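Local coordinates for Sn-glycerol-3-phosphate ABC transporter substrate-binding protein UspB (Mycobacterium tuberculosis, PDB 4MFI), which binds glycerophosphocholine as the substrate-binding subunit of an ABC transporter and probably delivers it to the membrane components for uptake, at residues Q83-N86 against A87-G91; G125-T128 against T129-V132; W208-Q211 against G212-W215. One frame throughout, in Å; residues are numbered along the deposited sequence.

Contact 1 (Q83-N86 against A87-G91); sequences QKFN and AALIG
One face of the F85 ring is occupied by L89: the methyl carbon CD1 of L89 stands 4.3 Å from the centroid of the F85 ring, 12° off its normal, a CH-pi contact almost over the middle of the ring. The second methyl reaches the rim, where L89 CD2 lies 4.0 Å from F85 CZ. F108, from helix 104-110, meets the same phenyl group edge-to-face, and P95 and P312 also touch it, so F85 is buried although most of its neighbours along the chain are exposed. With chi1 of F85 at -177°, the ring swings to the carbonyl side of its own residue, toward the end of the helix; L89 answers with chi1 -78°, its CG placed beside its own backbone N, and both methyls can face the ring. This is an i to i+4 side-chain pair at the C-terminal end of helix 78-88, the helix that connects the parallel strands 69-73 and 97-101 in a lobe of the periplasmic-binding-protein fold. Regular i to i+4 bonds run from A87 N to Q83 O (3.0 Å) and from A88 N to K84 O (3.1 Å). At L89 the pattern changes: L89 N is shared, holding F85 O weakly at 3.2 Å and N86 O at 3.3 Å, with L89 N standing above the carbonyl plane of N86. A type I turn from A88 to G91 follows, closed by G91 N on A88 O at 3.1 Å. The ammonium group of K314 binds the carbonyl oxygens of L89 and G91, gripping this turn from outside. K84 makes a cation-pi contact with W42, and N86, like L89, packs against F108.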
loop_
_atom_site.group_PDB
_atom_site.type_symbol
_atom_site.label_atom_id
_atom_site.label_comp_id
_atom_site.label_asym_id
_atom_site.label_seq_id
_atom_site.Cartn_x
_atom_site.Cartn_y
_atom_site.Cartn_z
ATOM N N GLN A 83 16.798 -1.988 7.710
ATOM C CA GLN A 83 17.933 -2.480 8.495
ATOM C C GLN A 83 19.187 -1.639 8.280
ATOM O O GLN A 83 19.944 -1.388 9.221
ATOM C CB GLN A 83 18.226 -3.953 8.212
ATOM C CG GLN A 83 17.084 -4.897 8.577
ATOM C CD GLN A 83 16.619 -4.772 10.024
ATOM O OE1 GLN A 83 17.350 -4.298 10.894
ATOM N NE2 GLN A 83 15.398 -5.214 10.287
ATOM N N LYS A 84 19.410 -1.201 7.045
ATOM C CA LYS A 84 20.570 -0.366 6.767
ATOM C C LYS A 84 20.443 0.958 7.522
ATOM O O LYS A 84 21.416 1.441 8.116
ATOM C CB LYS A 84 20.718 -0.136 5.262
ATOM C CG LYS A 84 22.033 0.517 4.858
ATOM C CD LYS A 84 22.030 0.843 3.369
ATOM C CE LYS A 84 23.289 1.583 2.941
ATOM N NZ LYS A 84 24.506 0.737 3.085
ATOM N N PHE A 85 19.236 1.522 7.525
ATOM C CA PHE A 85 18.966 2.744 8.276
ATOM C C PHE A 85 19.181 2.519 9.773
ATOM O O PHE A 85 19.846 3.312 10.436
ATOM C CB PHE A 85 17.540 3.232 7.994
ATOM C CG PHE A 85 17.187 4.538 8.664
ATOM C CD1 PHE A 85 18.064 5.615 8.643
ATOM C CD2 PHE A 85 15.951 4.697 9.284
ATOM C CE1 PHE A 85 17.719 6.821 9.249
ATOM C CE2 PHE A 85 15.602 5.892 9.885
ATOM C CZ PHE A 85 16.490 6.959 9.872
ATOM N N ASN A 86 18.628 1.434 10.307
ATOM C CA ASN A 86 18.796 1.122 11.720
ATOM C C ASN A 86 20.270 1.103 12.132
ATOM O O ASN A 86 20.653 1.675 13.159
ATOM C CB ASN A 86 18.147 -0.224 12.045
ATOM C CG ASN A 86 17.979 -0.433 13.523
ATOM O OD1 ASN A 86 17.449 0.431 14.226
ATOM N ND2 ASN A 86 18.449 -1.567 14.016
ATOM N N ALA A 87 21.101 0.459 11.320
ATOM C CA ALA A 87 22.520 0.355 11.638
ATOM C C ALA A 87 23.220 1.704 11.573
ATOM O O ALA A 87 24.138 1.976 12.350
ATOM C CB ALA A 87 23.198 -0.641 10.719
ATOM N N ALA A 88 22.788 2.552 10.643
ATOM C CA ALA A 88 23.431 3.847 10.448
ATOM C C ALA A 88 23.136 4.797 11.608
ATOM O O ALA A 88 23.878 5.752 11.845
ATOM C CB ALA A 88 22.990 4.459 9.130
ATOM N N LEU A 89 22.059 4.520 12.336
ATOM C CA LEU A 89 21.603 5.402 13.409
ATOM C C LEU A 89 22.566 5.540 14.593
ATOM O O LEU A 89 22.453 6.488 15.373
ATOM C CB LEU A 89 20.211 4.987 13.889
ATOM C CG LEU A 89 19.073 5.436 12.969
ATOM C CD1 LEU A 89 17.782 4.707 13.298
ATOM C CD2 LEU A 89 18.869 6.943 13.070
ATOM N N ILE A 90 23.510 4.614 14.734
ATOM C CA ILE A 90 24.496 4.734 15.811
ATOM C C ILE A 90 25.403 5.952 15.613
ATOM O O ILE A 90 25.820 6.588 16.585
ATOM C CB ILE A 90 25.346 3.456 15.990
ATOM C CG1 ILE A 90 26.276 3.604 17.199
ATOM C CG2 ILE A 90 26.161 3.152 14.738
ATOM C CD1 ILE A 90 25.559 3.864 18.520
ATOM N N GLY A 91 25.689 6.282 14.355
ATOM C CA GLY A 91 26.564 7.398 14.032
ATOM C C GLY A 91 25.877 8.476 13.210
ATOM O O GLY A 91 24.650 8.617 13.246
#

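Contact 2 (G125-T128 against T129-V132); sequences GVDT and TDYV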
loop_
_atom_site.group_PDB
_atom_site.type_symbol
_atom_site.label_atom_id
_atom_site.label_comp_id
_atom_site.label_asym_id
_atom_site.label_seq_id
_atom_site.Cartn_x
_atom_site.Cartn_y
_atom_site.Cartn_z
ATOM N N GLY A 125 7.084 25.877 1.805
ATOM C CA GLY A 125 5.911 26.158 0.993
ATOM C C GLY A 125 5.411 24.958 0.205
ATOM O O GLY A 125 5.004 25.089 -0.955
ATOM N N VAL A 126 5.450 23.780 0.821
ATOM C CA VAL A 126 4.934 22.580 0.177
ATOM C C VAL A 126 3.410 22.661 0.081
ATOM O O VAL A 126 2.732 22.967 1.068
ATOM C CB VAL A 126 5.351 21.316 0.955
ATOM C CG1 VAL A 126 4.778 20.065 0.295
ATOM C CG2 VAL A 126 6.873 21.234 1.050
ATOM N N ASP A 127 2.873 22.398 -1.108
ATOM C CA ASP A 127 1.430 22.456 -1.327
ATOM C C ASP A 127 0.787 21.157 -0.829
ATOM O O ASP A 127 0.411 20.286 -1.614
ATOM C CB ASP A 127 1.131 22.688 -2.810
ATOM C CG ASP A 127 -0.335 22.982 -3.076
ATOM O OD1 ASP A 127 -1.107 23.136 -2.104
ATOM O OD2 ASP A 127 -0.713 23.071 -4.264
ATOM N N THR A 128 0.668 21.039 0.488
ATOM C CA THR A 128 0.220 19.794 1.109
ATOM C C THR A 128 -1.215 19.417 0.757
ATOM O O THR A 128 -1.544 18.230 0.693
ATOM C CB THR A 128 0.369 19.839 2.630
ATOM O OG1 THR A 128 -0.342 20.974 3.141
ATOM C CG2 THR A 128 1.840 19.936 3.012
ATOM N N THR A 129 -2.070 20.408 0.517
ATOM C CA THR A 129 -3.453 20.099 0.154
ATOM C C THR A 129 -3.568 19.492 -1.245
ATOM O O THR A 129 -4.611 18.939 -1.592
ATOM C CB THR A 129 -4.391 21.315 0.270
ATOM O OG1 THR A 129 -4.025 22.302 -0.698
ATOM C CG2 THR A 129 -4.308 21.918 1.656
ATOM N N ASP A 130 -2.503 19.582 -2.041
ATOM C CA ASP A 130 -2.496 18.946 -3.361
ATOM C C ASP A 130 -1.977 17.504 -3.340
ATOM O O ASP A 130 -1.936 16.845 -4.376
ATOM C CB ASP A 130 -1.700 19.770 -4.382
ATOM C CG ASP A 130 -1.900 19.277 -5.819
ATOM O OD1 ASP A 130 -3.063 19.067 -6.240
ATOM O OD2 ASP A 130 -0.890 19.082 -6.529
ATOM N N TYR A 131 -1.565 17.005 -2.179
ATOM C CA TYR A 131 -1.294 15.573 -2.070
ATOM C C TYR A 131 -2.610 14.841 -1.884
ATOM O O TYR A 131 -3.495 15.326 -1.170
ATOM C CB TYR A 131 -0.329 15.262 -0.918
ATOM C CG TYR A 131 1.097 15.636 -1.241
ATOM C CD1 TYR A 131 1.532 16.953 -1.129
ATOM C CD2 TYR A 131 1.995 14.685 -1.703
ATOM C CE1 TYR A 131 2.825 17.301 -1.445
ATOM C CE2 TYR A 131 3.293 15.023 -2.024
ATOM C CZ TYR A 131 3.703 16.333 -1.888
ATOM O OH TYR A 131 4.993 16.684 -2.203
ATOM N N VAL A 132 -2.744 13.690 -2.543
ATOM C CA VAL A 132 -3.904 12.816 -2.361
ATOM C C VAL A 132 -4.121 12.654 -0.857
ATOM O O VAL A 132 -3.177 12.367 -0.119
ATOM C CB VAL A 132 -3.677 11.451 -3.043
ATOM C CG1 VAL A 132 -4.788 10.464 -2.697
ATOM C CG2 VAL A 132 -3.565 11.630 -4.563
HETATM O O HOH W 1 -1.618 23.389 0.410
HETATM O O HOH W 2 -3.791 16.409 1.332
#
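D127 and D130 meet in the loop between helix 118-124 and helix 133-137, where D127, at the centre of an inverse gamma turn, leads into a short 3-10 segment. D127 sends its carboxylate forward over the following turn (chi1 -171°, CG beside the carbonyl carbon), which brings D127 OD2 to 3.4 Å from D130 CB. On the other branch, a water donates to D127 OD1 at 2.6 Å and accepts from T129 N at 3.0 Å, linking side chain and backbone. The two carboxylates are turned only 24° apart, and their OD2 atoms are 4.6 Å from each other; R349, which forms a salt bridge with D130, probably offsets this like-charge proximity, and S351 also binds D130 OD2. The backbone turns are closed by D130 N on D127 O (3.0 Å) and Y131 N on T128 O (3.1 Å). Chi1 of Y131, -75°, sets its ring beside its own N and back along the turn, so that T128 O lies at the ring edge, in its plane. The hydroxyl ends on T331, and V126 crosses the phenol at about a right angle, with V126 CG1 3.8 Å from Y131 CE1.

Contact 3 (W208-Q211 against G212-W215); sequences WTFQ and GPNW
Q211 and W215 lie side by side and point the same way, one helical turn apart. Q211 CG lies over a face of the six-membered ring of W215, 4.3 Å from its centroid, in a CH-pi contact, and Q211 OE1 comes to 3.5 Å from W215 CZ2. The backbone oxygen Q211 O sits over the same face of the indole, offset toward the rim, while accepting W215 N at 3.0 Å. The neighbouring pair is F210 and N214, with F210 CE2 3.7 Å from N214 CB and N214 N bonded to F210 O at 3.0 Å; helix 232-245 packs against both side chains. P213 brings no N-H, and its CD lies 3.2 Å from T209 O. There, where helix 206-209 gives way to helix 211-216, a water donates to W208 O and T209 O (2.6 Å to the latter) and accepts from G212 N. Farther out, D382 binds both side chains of the first pair, its N on Q211 OE1 and its OD1 on W215 NE1; Q381 takes Q211 NE2, and R379 makes a cation-pi contact with the indole. Chi1 of Q211, -126°, departs from a staggered position, consistent with an amide pinned at both ends: the buried amide and indole N-H thus find their partners in D382 and Q381, and G212 N in a water.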
loop_
_atom_site.group_PDB
_atom_site.type_symbol
_atom_site.label_atom_id
_atom_site.label_comp_id
_atom_site.label_asym_id
_atom_site.label_seq_id
_atom_site.Cartn_x
_atom_site.Cartn_y
_atom_site.Cartn_z
ATOM N N TRP A 208 -3.190 -7.250 4.033
ATOM C CA TRP A 208 -3.398 -6.012 3.290
ATOM C C TRP A 208 -4.680 -6.049 2.468
ATOM O O TRP A 208 -5.501 -5.133 2.556
ATOM C CB TRP A 208 -2.197 -5.744 2.384
ATOM C CG TRP A 208 -2.172 -4.389 1.743
ATOM C CD1 TRP A 208 -2.192 -3.173 2.374
ATOM C CD2 TRP A 208 -2.053 -4.111 0.342
ATOM N NE1 TRP A 208 -2.110 -2.158 1.449
ATOM C CE2 TRP A 208 -2.020 -2.709 0.194
ATOM C CE3 TRP A 208 -1.975 -4.916 -0.807
ATOM C CZ2 TRP A 208 -1.899 -2.092 -1.053
ATOM C CZ3 TRP A 208 -1.866 -4.302 -2.045
ATOM C CH2 TRP A 208 -1.826 -2.903 -2.159
ATOM N N THR A 209 -4.856 -7.102 1.672
ATOM C CA THR A 209 -6.008 -7.164 0.772
ATOM C C THR A 209 -7.323 -7.463 1.488
ATOM O O THR A 209 -8.380 -7.032 1.025
ATOM C CB THR A 209 -5.821 -8.167 -0.383
ATOM O OG1 THR A 209 -5.680 -9.487 0.149
ATOM C CG2 THR A 209 -4.603 -7.810 -1.239
ATOM N N PHE A 210 -7.282 -8.184 2.603
ATOM C CA PHE A 210 -8.506 -8.481 3.360
ATOM C C PHE A 210 -9.016 -7.258 4.110
ATOM O O PHE A 210 -10.175 -7.205 4.516
ATOM C CB PHE A 210 -8.260 -9.642 4.341
ATOM C CG PHE A 210 -9.443 -9.966 5.223
ATOM C CD1 PHE A 210 -10.535 -10.659 4.723
ATOM C CD2 PHE A 210 -9.446 -9.589 6.565
ATOM C CE1 PHE A 210 -11.619 -10.955 5.541
ATOM C CE2 PHE A 210 -10.525 -9.886 7.386
ATOM C CZ PHE A 210 -11.613 -10.570 6.873
ATOM N N GLN A 211 -8.147 -6.270 4.296
ATOM C CA GLN A 211 -8.514 -5.078 5.034
ATOM C C GLN A 211 -9.749 -4.418 4.436
ATOM O O GLN A 211 -10.624 -3.936 5.159
ATOM C CB GLN A 211 -7.346 -4.097 4.999
ATOM C CG GLN A 211 -6.925 -3.656 6.355
ATOM C CD GLN A 211 -5.723 -2.735 6.370
ATOM O OE1 GLN A 211 -5.535 -1.997 7.332
ATOM N NE2 GLN A 211 -4.889 -2.788 5.321
ATOM N N GLY A 212 -9.816 -4.419 3.108
ATOM C CA GLY A 212 -10.929 -3.814 2.402
ATOM C C GLY A 212 -12.265 -4.479 2.677
ATOM O O GLY A 212 -13.194 -3.812 3.142
ATOM N N PRO A 213 -12.391 -5.782 2.371
ATOM C CA PRO A 213 -13.661 -6.443 2.673
ATOM C C PRO A 213 -14.011 -6.385 4.147
ATOM O O PRO A 213 -15.185 -6.229 4.463
ATOM C CB PRO A 213 -13.447 -7.894 2.205
ATOM C CG PRO A 213 -12.015 -8.004 1.855
ATOM C CD PRO A 213 -11.536 -6.625 1.517
ATOM N N ASN A 214 -13.022 -6.471 5.031
ATOM C CA ASN A 214 -13.296 -6.334 6.451
ATOM C C ASN A 214 -13.995 -4.995 6.731
ATOM O O ASN A 214 -15.087 -4.958 7.310
ATOM C CB ASN A 214 -11.974 -6.465 7.220
ATOM C CG ASN A 214 -12.164 -6.712 8.701
ATOM O OD1 ASN A 214 -13.214 -7.179 9.159
ATOM N ND2 ASN A 214 -11.119 -6.417 9.463
ATOM N N TRP A 215 -13.392 -3.897 6.283
ATOM C CA TRP A 215 -14.006 -2.578 6.424
ATOM C C TRP A 215 -15.395 -2.497 5.772
ATOM O O TRP A 215 -16.307 -1.871 6.320
ATOM C CB TRP A 215 -13.113 -1.515 5.792
ATOM C CG TRP A 215 -11.839 -1.226 6.531
ATOM C CD1 TRP A 215 -11.588 -1.393 7.872
ATOM C CD2 TRP A 215 -10.641 -0.697 5.960
ATOM N NE1 TRP A 215 -10.300 -0.993 8.159
ATOM C CE2 TRP A 215 -9.703 -0.557 7.002
ATOM C CE3 TRP A 215 -10.271 -0.323 4.660
ATOM C CZ2 TRP A 215 -8.418 -0.063 6.782
ATOM C CZ3 TRP A 215 -9.000 0.169 4.445
ATOM C CH2 TRP A 215 -8.091 0.300 5.500
HETATM O O HOH W 3 -7.897 -4.472 1.011
HETATM O O HOH W 4 -9.592 -4.170 8.332
#

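Overall arrangement
Contact 3 is fully buried, whereas contacts 1 and 2 lie at the surface, though each includes a buried aromatic residue, F85 or Y131. Contacts 1 and 3 are on opposite sides of the chain's centre, their own centres about 33 Å apart; none of the three touches another. Contact 1 ends a helix, contact 2 is a loop between helices and contact 3 joins helix 206-209 to helix 211-216. Strand 144-160 is a shared neighbour of contacts 2 and 3, meeting Y131 and W208. Chemistry follows place: apolar packing and an outside lysine at contact 1, carboxylates with water and arginine at contact 2, amide, indole and bound water at contact 3.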